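DNA polymerase III, gamma subunit-related protein (Thermotoga maritima, PDB 2GNO) probably binds DNA and is related to the gamma subunit of bacterial DNA polymerase III. Local coordinates at residues A49-E54 / E79-K84. Numbering follows the deposited sequence.
Sequences ASDVLE and ELYTRK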
# COMPACT_ATOMS: atom_id res chain seq x y z
N ALA A 49 -5.18 2.45 22.65
CA ALA A 49 -3.77 2.10 22.33
C ALA A 49 -3.16 1.06 23.25
O ALA A 49 -2.20 0.38 22.90
CB ALA A 49 -2.90 3.33 22.29
N SER A 50 -3.68 0.96 24.47
CA SER A 50 -3.23 -0.03 25.42
C SER A 50 -3.65 -1.46 25.02
O SER A 50 -3.03 -2.41 25.49
CB SER A 50 -3.88 0.27 26.77
OG SER A 50 -5.28 0.24 26.63
N ASP A 51 -4.70 -1.58 24.20
CA ASP A 51 -5.25 -2.88 23.74
C ASP A 51 -4.85 -3.38 22.32
O ASP A 51 -4.97 -4.56 22.06
CB ASP A 51 -6.77 -2.86 23.85
CG ASP A 51 -7.26 -2.72 25.29
OD1 ASP A 51 -6.42 -2.60 26.19
OD2 ASP A 51 -8.48 -2.75 25.54
N VAL A 52 -4.42 -2.49 21.44
CA VAL A 52 -3.99 -2.83 20.07
C VAL A 52 -2.69 -2.11 19.69
O VAL A 52 -2.62 -0.87 19.76
CB VAL A 52 -5.04 -2.45 18.99
CG1 VAL A 52 -4.59 -2.92 17.59
CG2 VAL A 52 -6.41 -3.00 19.32
N LEU A 53 -1.70 -2.87 19.23
CA LEU A 53 -0.41 -2.32 18.81
C LEU A 53 -0.22 -2.58 17.32
O LEU A 53 -0.38 -3.70 16.87
CB LEU A 53 0.75 -2.98 19.57
CG LEU A 53 2.18 -2.64 19.09
CD1 LEU A 53 2.48 -1.17 19.26
CD2 LEU A 53 3.18 -3.49 19.81
N GLU A 54 0.16 -1.54 16.59
CA GLU A 54 0.41 -1.64 15.16
C GLU A 54 1.91 -1.51 14.92
O GLU A 54 2.53 -0.57 15.41
CB GLU A 54 -0.34 -0.54 14.43
CG GLU A 54 -0.37 -0.66 12.92
CD GLU A 54 -1.15 0.47 12.26
OE1 GLU A 54 -1.67 1.35 12.98
OE2 GLU A 54 -1.25 0.50 11.02
N GLU A 79 -6.99 -3.53 28.74
CA GLU A 79 -7.75 -2.72 29.69
C GLU A 79 -9.25 -2.85 29.50
O GLU A 79 -9.96 -3.23 30.44
CB GLU A 79 -7.37 -1.24 29.56
CG GLU A 79 -5.91 -0.92 29.88
CD GLU A 79 -5.60 0.58 29.87
OE1 GLU A 79 -6.52 1.42 29.71
OE2 GLU A 79 -4.40 0.92 30.04
N LEU A 80 -9.71 -2.54 28.29
CA LEU A 80 -11.13 -2.56 27.92
C LEU A 80 -11.55 -3.81 27.18
O LEU A 80 -12.64 -4.35 27.41
CB LEU A 80 -11.43 -1.38 27.00
CG LEU A 80 -11.15 0.02 27.54
CD1 LEU A 80 -11.30 1.06 26.44
CD2 LEU A 80 -12.06 0.33 28.71
N TYR A 81 -10.71 -4.23 26.24
CA TYR A 81 -11.00 -5.40 25.45
C TYR A 81 -10.84 -6.73 26.20
O TYR A 81 -10.18 -6.80 27.23
CB TYR A 81 -10.11 -5.47 24.20
CG TYR A 81 -10.33 -4.54 23.02
CD1 TYR A 81 -11.54 -3.89 22.80
CD2 TYR A 81 -9.43 -4.55 21.95
CE1 TYR A 81 -11.75 -3.13 21.65
CE2 TYR A 81 -9.65 -3.83 20.79
CZ TYR A 81 -10.82 -3.12 20.65
OH TYR A 81 -11.05 -2.40 19.51
N THR A 82 -11.48 -7.77 25.68
CA THR A 82 -11.38 -9.14 26.22
C THR A 82 -9.98 -9.64 25.83
O THR A 82 -9.28 -10.24 26.65
CB THR A 82 -12.48 -10.06 25.64
OG1 THR A 82 -13.76 -9.57 26.04
CG2 THR A 82 -12.35 -11.49 26.14
N ARG A 83 -9.58 -9.37 24.58
CA ARG A 83 -8.28 -9.73 24.05
C ARG A 83 -7.41 -8.52 23.67
O ARG A 83 -7.90 -7.43 23.42
CB ARG A 83 -8.46 -10.64 22.83
CG ARG A 83 -9.06 -11.99 23.20
CD ARG A 83 -9.31 -12.90 22.01
NE ARG A 83 -9.75 -14.23 22.47
CZ ARG A 83 -11.00 -14.55 22.84
NH1 ARG A 83 -12.00 -13.67 22.81
NH2 ARG A 83 -11.24 -15.79 23.25
N LYS A 84 -6.10 -8.74 23.65
CA LYS A 84 -5.09 -7.75 23.25
C LYS A 84 -4.68 -8.14 21.82
O LYS A 84 -4.51 -9.32 21.53
CB LYS A 84 -3.92 -7.76 24.22
CG LYS A 84 -2.75 -6.97 23.76
CD LYS A 84 -1.73 -6.73 24.86
CE LYS A 84 -2.15 -5.65 25.81
NZ LYS A 84 -1.04 -5.22 26.69
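The carboxylate of D51 accepts hydrogen bonds from three successive backbone amides, those of E79, L80 and Y81. E79 N reaches D51 OD1 at 2.8 Å on the syn side, somewhat out of the carboxylate plane. D51 OD2 takes two amides. Y81 N reaches D51 OD2 at 2.8 Å, nearly straight (N-H...O 171°) and also on the syn side, but tilted from the plane. L80 N meets the syn lone pair of D51 OD2 at 3.0 Å in a more bent bond (140°). S50 OG donates to D51 OD1 from the other face to E79 N. Two donors thus grip each oxygen, and the carboxylate has little scope to turn. CG of D51 lies anti to its carbonyl carbon (chi1 -64°), which carries the carboxylate across to the 79-84 loop. An asparagine here would lose one acceptor oxygen and would probably leave at least one of these amides without its mate.

The contact lies at the edge of the parallel sheet of the P-loop NTPase-type domain. Segment 49-54 leads into edge strand 52-55. Segment 79-84 is the loop that follows helix 64-74 and enters the neighbouring strand 84-88. D51 and L53 both bond to Y85 through their backbones, so the carboxylate contact sits where the two strands begin to pair. Here K84 CA approaches D51 O at 3.4 Å in a CA-H...O contact.

Apolar packing is lighter. V52 CG2 touches Y81 CE2 at 3.7 Å, and D51 CB lies 3.7 Å from Y81 CD2. The Y81 hydroxyl bonds to F45 O. V52 also lines a pocket holding 2-ethoxyethanol, probably from the crystallisation liquor.

The E79 carboxylate lies alongside S50, with E79 CD 3.3 Å from S50 OG. The K84 chain, bent at chi3, passes S50 O with its CE; its NZ bonds to F73 O and Y76 O.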